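Local coordinates for clostripain-related protein (Bacteroides thetaiotaomicron, PDB 6NAG) that is a secreted C11 cysteine protease of the clostripain family, which probably hydrolyses peptide bonds in protein or peptide substrates, at residues R47-M52 and R99-K104; L61-Y66 and K74-Y79. The protein carries 1 engineered substitution. All coordinates share one frame; numbering follows the deposited sequence.

Contact 1 of 2, residues R47-M52 and R99-K104; sequences RIIIFM and RYSPTK. With PRO (proline), chain D.
R47 on strand 46-53 and S101, the first residue to leave helical geometry after helix 87-100, mark the closest backbone approach, with R47 CA 7.2 Å from S101 CA. R47 makes the largest single contribution, followed by S101. R47 CB and CD lie alongside the serine hydroxyl, R47 CD 3.6 Å from S101 OG, and the bend at chi3 (64°) then turns the guanidinium toward the residues at the helix end. S101 CA sits above one face of that group, offset toward the rim, while R47 NH2 comes within 3.0 Å of Y100 O, the carbonyl oxygen lying oblique to the guanidinium plane. In that plane, at the edge, a water accepts from R47 NH1 (3.0 Å) and donates to P102 O (3.1 Å), linking the arginine to the P102 carbonyl. NH2 also forms a salt bridge with E63 on strand 58-67. I49 supplies the apolar share, its CG1 meeting S101 CB at 3.7 Å. With OG opposite the backbone N (chi1 -178°), the S101 hydroxyl reaches the R47 chain and also hydrogen-bonds to the hydroxyl of T12. Strand 46-53 runs between parallel strand 11-17 and antiparallel strand 58-67 of the mixed sheet, and residues 101-104 lead from helix 87-100 into strand 105-111, with Y106 OH hydrogen-bonded to both S101 O and T103 N. P102 packs on P102 of the second subunit, placing this loop at the dimer interface.

Contact 2 of 2, residues L61-Y66 and K74-Y79; sequences LFELAY and KTLKNY. With PRO (proline), chain C.
L61 faces two residues at once: its carbonyl oxygen accepts hydrogen bonds from both L76 N (L61 O to L76 N, 2.7 Å) and K77 N, the former in the carbonyl plane and the latter tilted from it. L61 N in turn donates to K77 O almost in line with the K77 carbonyl (C=O...N 171°). Past the bulge the register shifts by one, making F62-T75 a non-hydrogen-bonded pair and E63-K74 a hydrogen-bonded one, with E63 N to K74 O at 2.8 Å. On the face of L61 and E63, L61 CB meets the edge of the Y79 ring at CE1 (3.6 Å), and L61 CD2 nears L76 CD1. E63 OE1 and K74 NZ stay 4.4 Å apart, too far for a salt bridge, and a water joins them, its bond to K74 being weak; their direct partners are R47 and E67. On the other face the rotation of F62 (chi1 65°) carries its ring away from strand 70-80, and a bound proline rests over one face of it, with F62 CD1 3.7 Å from proline CD. This is a beta hairpin carrying a classic bulge, its strand 70-80 an outermost strand of the sheet within this chain.

Overall arrangement
Contact 2 is nested within the loop that contact 1 closes, and their centres lie about 9 Å apart. Neighbouring strands 46-53 and 58-67 join them: I50 N lies 2.7 Å from F62 O in a probable backbone hydrogen bond, and the salt bridge between R47 NH2 and E63 OE1 spans 2.9 Å. On the helix side, Y100 OH packs 3.4 Å from L76 O. Each contact reaches bound proline. K104 belongs to one pocket with R105 and L169, F62 to a second with Y28, T60 and H73, and Y79 to a third, its side chain about 4 Å from the ligand. Together the contacts join the hairpin, helix 87-100 and one flank of the mixed sheet.

Contact 1 of 2, residues R47-M52 and R99-K104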
loop_
_atom_site.group_PDB
_atom_site.type_symbol
_atom_site.label_atom_id
_atom_site.label_comp_id
_atom_site.label_asym_id
_atom_site.label_seq_id
_atom_site.Cartn_x
_atom_site.Cartn_y
_atom_site.Cartn_z
ATOM N N ARG A 47 -0.667 16.023 15.790
ATOM C CA ARG A 47 -1.618 15.242 16.571
ATOM C C ARG A 47 -0.970 13.960 17.084
ATOM O O ARG A 47 -0.219 13.304 16.366
ATOM C CB ARG A 47 -2.857 14.912 15.736
ATOM C CG ARG A 47 -3.625 16.135 15.263
ATOM C CD ARG A 47 -4.807 15.755 14.387
ATOM N NE ARG A 47 -5.809 14.988 15.120
ATOM C CZ ARG A 47 -6.983 14.621 14.616
ATOM N NH1 ARG A 47 -7.308 14.954 13.374
ATOM N NH2 ARG A 47 -7.834 13.924 15.356
ATOM N N ILE A 48 -1.262 13.611 18.332
ATOM C CA ILE A 48 -0.724 12.395 18.928
ATOM C C ILE A 48 -1.796 11.316 19.036
ATOM O O ILE A 48 -2.786 11.479 19.748
ATOM C CB ILE A 48 -0.131 12.664 20.322
ATOM C CG1 ILE A 48 1.044 13.637 20.217
ATOM C CG2 ILE A 48 0.311 11.364 20.972
ATOM C CD1 ILE A 48 1.728 13.914 21.536
ATOM N N ILE A 49 -1.591 10.215 18.321
ATOM C CA ILE A 49 -2.531 9.101 18.329
ATOM C C ILE A 49 -1.886 7.874 18.966
ATOM O O ILE A 49 -0.762 7.515 18.626
ATOM C CB ILE A 49 -3.010 8.756 16.905
ATOM C CG1 ILE A 49 -3.510 10.012 16.191
ATOM C CG2 ILE A 49 -4.096 7.695 16.945
ATOM C CD1 ILE A 49 -4.679 10.680 16.875
ATOM N N ILE A 50 -2.596 7.236 19.891
ATOM C CA ILE A 50 -2.038 6.103 20.624
ATOM C C ILE A 50 -2.906 4.849 20.533
ATOM O O ILE A 50 -4.103 4.884 20.814
ATOM C CB ILE A 50 -1.830 6.448 22.113
ATOM C CG1 ILE A 50 -0.899 7.654 22.258
ATOM C CG2 ILE A 50 -1.269 5.253 22.868
ATOM C CD1 ILE A 50 -0.594 8.018 23.692
ATOM N N PHE A 51 -2.283 3.744 20.135
ATOM C CA PHE A 51 -2.923 2.435 20.140
ATOM C C PHE A 51 -2.282 1.569 21.215
ATOM O O PHE A 51 -1.079 1.321 21.180
ATOM C CB PHE A 51 -2.801 1.766 18.767
ATOM C CG PHE A 51 -3.284 0.338 18.732
ATOM C CD1 PHE A 51 -2.413 -0.711 18.986
ATOM C CD2 PHE A 51 -4.602 0.047 18.428
ATOM C CE1 PHE A 51 -2.852 -2.021 18.950
ATOM C CE2 PHE A 51 -5.046 -1.263 18.389
ATOM C CZ PHE A 51 -4.169 -2.296 18.650
ATOM N N MET A 52 -3.081 1.108 22.171
ATOM C CA MET A 52 -2.550 0.269 23.239
ATOM C C MET A 52 -3.453 -0.914 23.557
ATOM O O MET A 52 -4.666 -0.765 23.703
ATOM C CB MET A 52 -2.326 1.092 24.507
ATOM C CG MET A 52 -1.794 0.269 25.668
ATOM S SD MET A 52 -1.508 1.230 27.160
ATOM C CE MET A 52 -0.973 -0.054 28.284
ATOM N N ARG A 99 -7.577 7.851 9.039
ATOM C CA ARG A 99 -8.938 8.370 8.945
ATOM C C ARG A 99 -9.269 9.295 10.112
ATOM O O ARG A 99 -9.868 10.353 9.922
ATOM C CB ARG A 99 -9.951 7.225 8.884
ATOM C CG ARG A 99 -9.698 6.221 7.772
ATOM C CD ARG A 99 -9.564 6.893 6.415
ATOM N NE ARG A 99 -9.244 5.930 5.365
ATOM C CZ ARG A 99 -8.057 5.833 4.773
ATOM N NH1 ARG A 99 -7.855 4.924 3.829
ATOM N NH2 ARG A 99 -7.072 6.648 5.123
ATOM N N TYR A 100 -8.879 8.896 11.319
ATOM C CA TYR A 100 -9.143 9.704 12.502
ATOM C C TYR A 100 -8.171 10.875 12.604
ATOM O O TYR A 100 -8.493 11.910 13.188
ATOM C CB TYR A 100 -9.072 8.848 13.769
ATOM C CG TYR A 100 -10.287 7.975 13.983
ATOM C CD1 TYR A 100 -11.495 8.523 14.392
ATOM C CD2 TYR A 100 -10.228 6.603 13.778
ATOM C CE1 TYR A 100 -12.609 7.732 14.589
ATOM C CE2 TYR A 100 -11.337 5.803 13.973
ATOM C CZ TYR A 100 -12.525 6.372 14.378
ATOM O OH TYR A 100 -13.632 5.581 14.573
ATOM N N SER A 101 -6.983 10.709 12.032
ATOM C CA SER A 101 -5.985 11.772 12.038
ATOM C C SER A 101 -5.350 11.952 10.662
ATOM O O SER A 101 -4.229 11.504 10.429
ATOM C CB SER A 101 -4.903 11.483 13.080
ATOM O OG SER A 101 -3.953 12.534 13.136
ATOM N N PRO A 102 -6.071 12.612 9.742
ATOM C CA PRO A 102 -5.545 12.881 8.399
ATOM C C PRO A 102 -4.501 13.997 8.395
ATOM O O PRO A 102 -4.844 15.169 8.549
ATOM C CB PRO A 102 -6.792 13.291 7.613
ATOM C CG PRO A 102 -7.707 13.860 8.637
ATOM C CD PRO A 102 -7.458 13.085 9.899
ATOM N N THR A 103 -3.236 13.626 8.225
ATOM C CA THR A 103 -2.149 14.600 8.197
ATOM C C THR A 103 -1.196 14.333 7.039
ATOM O O THR A 103 -1.265 13.288 6.395
ATOM C CB THR A 103 -1.350 14.595 9.513
ATOM O OG1 THR A 103 -0.936 13.258 9.819
ATOM C CG2 THR A 103 -2.194 15.134 10.658
ATOM N N LYS A 104 -0.306 15.284 6.780
ATOM C CA LYS A 104 0.663 15.151 5.699
ATOM C C LYS A 104 1.730 14.116 6.038
ATOM O O LYS A 104 2.031 13.235 5.235
ATOM C CB LYS A 104 1.318 16.500 5.396
HETATM N N PRO D . 3.066 8.625 3.680
HETATM C CA PRO D . 4.133 9.330 2.965
HETATM C C PRO D . 4.345 10.741 3.503
HETATM O O PRO D . 5.109 11.529 2.944
HETATM C CB PRO D . 3.618 9.364 1.528
HETATM C CG PRO D . 2.140 9.422 1.683
HETATM C CD PRO D . 1.814 8.596 2.903
HETATM O OXT PRO D . 3.757 11.123 4.515
HETATM O O HOH W 1 -5.876 16.352 11.181
#

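Contact 2 of 2, residues L61-Y66 and K74-Y79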
loop_
_atom_site.group_PDB
_atom_site.type_symbol
_atom_site.label_atom_id
_atom_site.label_comp_id
_atom_site.label_asym_id
_atom_site.label_seq_id
_atom_site.Cartn_x
_atom_site.Cartn_y
_atom_site.Cartn_z
ATOM N N LEU A 61 -7.853 2.626 20.656
ATOM C CA LEU A 61 -7.200 3.726 19.959
ATOM C C LEU A 61 -7.718 5.060 20.489
ATOM O O LEU A 61 -8.924 5.306 20.483
ATOM C CB LEU A 61 -7.438 3.627 18.451
ATOM C CG LEU A 61 -6.681 4.623 17.570
ATOM C CD1 LEU A 61 -5.214 4.243 17.479
ATOM C CD2 LEU A 61 -7.305 4.713 16.187
ATOM N N PHE A 62 -6.812 5.915 20.952
ATOM C CA PHE A 62 -7.209 7.218 21.475
ATOM C C PHE A 62 -6.198 8.308 21.129
ATOM O O PHE A 62 -5.111 8.025 20.627
ATOM C CB PHE A 62 -7.414 7.148 22.993
ATOM C CG PHE A 62 -6.161 6.854 23.769
ATOM C CD1 PHE A 62 -5.707 5.554 23.914
ATOM C CD2 PHE A 62 -5.448 7.878 24.370
ATOM C CE1 PHE A 62 -4.561 5.282 24.632
ATOM C CE2 PHE A 62 -4.300 7.612 25.090
ATOM C CZ PHE A 62 -3.856 6.313 25.221
ATOM N N GLU A 63 -6.568 9.555 21.403
ATOM C CA GLU A 63 -5.740 10.700 21.047
ATOM C C GLU A 63 -5.373 11.550 22.260
ATOM O O GLU A 63 -6.201 11.781 23.139
ATOM C CB GLU A 63 -6.462 11.565 20.008
ATOM C CG GLU A 63 -5.759 12.874 19.679
ATOM C CD GLU A 63 -6.467 13.666 18.599
ATOM O OE1 GLU A 63 -7.564 13.248 18.173
ATOM O OE2 GLU A 63 -5.927 14.707 18.173
ATOM N N LEU A 64 -4.123 12.001 22.303
ATOM C CA LEU A 64 -3.696 12.989 23.286
ATOM C C LEU A 64 -3.785 14.382 22.678
ATOM O O LEU A 64 -3.080 14.691 21.718
ATOM C CB LEU A 64 -2.269 12.714 23.765
ATOM C CG LEU A 64 -2.031 11.470 24.619
ATOM C CD1 LEU A 64 -0.598 11.444 25.125
ATOM C CD2 LEU A 64 -3.011 11.419 25.776
ATOM N N ALA A 65 -4.652 15.220 23.233
ATOM C CA ALA A 65 -4.839 16.568 22.710
ATOM C C ALA A 65 -4.779 17.612 23.818
ATOM O O ALA A 65 -4.801 17.279 25.002
ATOM C CB ALA A 65 -6.160 16.665 21.964
ATOM N N TYR A 66 -4.699 18.878 23.421
ATOM C CA TYR A 66 -4.659 19.981 24.371
ATOM C C TYR A 66 -5.880 20.875 24.195
ATOM O O TYR A 66 -5.967 21.641 23.235
ATOM C CB TYR A 66 -3.375 20.793 24.198
ATOM C CG TYR A 66 -3.191 21.890 25.223
ATOM C CD1 TYR A 66 -2.632 21.618 26.465
ATOM C CD2 TYR A 66 -3.568 23.197 24.947
ATOM C CE1 TYR A 66 -2.456 22.616 27.404
ATOM C CE2 TYR A 66 -3.398 24.202 25.881
ATOM C CZ TYR A 66 -2.841 23.906 27.107
ATOM O OH TYR A 66 -2.668 24.904 28.038
ATOM N N LYS A 74 -8.862 11.338 24.383
ATOM C CA LYS A 74 -10.035 11.262 23.522
ATOM C C LYS A 74 -10.091 9.916 22.810
ATOM O O LYS A 74 -9.380 9.693 21.832
ATOM C CB LYS A 74 -10.026 12.404 22.505
ATOM C CG LYS A 74 -10.098 13.787 23.131
ATOM C CD LYS A 74 -9.827 14.877 22.109
ATOM C CE LYS A 74 -10.877 14.884 21.012
ATOM N NZ LYS A 74 -10.580 15.907 19.971
ATOM N N THR A 75 -10.937 9.023 23.312
ATOM C CA THR A 75 -11.080 7.691 22.734
ATOM C C THR A 75 -11.650 7.765 21.323
ATOM O O THR A 75 -12.658 8.429 21.084
ATOM C CB THR A 75 -11.981 6.792 23.600
ATOM O OG1 THR A 75 -11.440 6.705 24.924
ATOM C CG2 THR A 75 -12.074 5.396 23.007
ATOM N N LEU A 76 -10.994 7.083 20.390
ATOM C CA LEU A 76 -11.411 7.096 18.994
ATOM C C LEU A 76 -12.103 5.798 18.602
ATOM O O LEU A 76 -13.145 5.813 17.946
ATOM C CB LEU A 76 -10.206 7.339 18.082
ATOM C CG LEU A 76 -9.411 8.624 18.315
ATOM C CD1 LEU A 76 -8.168 8.651 17.441
ATOM C CD2 LEU A 76 -10.278 9.845 18.055
ATOM N N LYS A 77 -11.521 4.675 19.009
ATOM C CA LYS A 77 -12.003 3.367 18.582
ATOM C C LYS A 77 -11.485 2.253 19.488
ATOM O O LYS A 77 -10.360 2.317 19.980
ATOM C CB LYS A 77 -11.584 3.107 17.131
ATOM C CG LYS A 77 -12.118 1.820 16.530
ATOM C CD LYS A 77 -11.668 1.670 15.088
ATOM C CE LYS A 77 -12.275 0.435 14.445
ATOM N NZ LYS A 77 -11.873 0.305 13.019
ATOM N N ASN A 78 -12.313 1.237 19.708
ATOM C CA ASN A 78 -11.897 0.059 20.461
ATOM C C ASN A 78 -11.748 -1.147 19.542
ATOM O O ASN A 78 -12.294 -1.166 18.439
ATOM C CB ASN A 78 -12.894 -0.245 21.580
ATOM C CG ASN A 78 -12.932 0.839 22.637
ATOM O OD1 ASN A 78 -12.079 0.889 23.521
ATOM N ND2 ASN A 78 -13.930 1.710 22.555
ATOM N N TYR A 79 -11.010 -2.155 19.997
ATOM C CA TYR A 79 -10.718 -3.319 19.169
ATOM C C TYR A 79 -10.966 -4.635 19.901
ATOM O O TYR A 79 -10.400 -4.878 20.966
ATOM C CB TYR A 79 -9.266 -3.276 18.685
ATOM C CG TYR A 79 -8.935 -2.099 17.796
ATOM C CD1 TYR A 79 -8.594 -0.867 18.339
ATOM C CD2 TYR A 79 -8.948 -2.223 16.414
ATOM C CE1 TYR A 79 -8.287 0.210 17.532
ATOM C CE2 TYR A 79 -8.642 -1.152 15.598
ATOM C CZ TYR A 79 -8.312 0.062 16.161
ATOM O OH TYR A 79 -8.005 1.131 15.352
HETATM N N PRO C . -7.529 5.159 27.839
HETATM C CA PRO C . -7.078 4.487 29.062
HETATM C C PRO C . -5.660 4.890 29.458
HETATM O O PRO C . -4.823 5.186 28.604
HETATM C CB PRO C . -7.138 3.004 28.687
HETATM C CG PRO C . -6.957 2.989 27.210
HETATM C CD PRO C . -7.653 4.222 26.708
HETATM O OXT PRO C . -5.319 4.928 30.640
HETATM O O HOH W 2 -10.405 13.325 18.080
#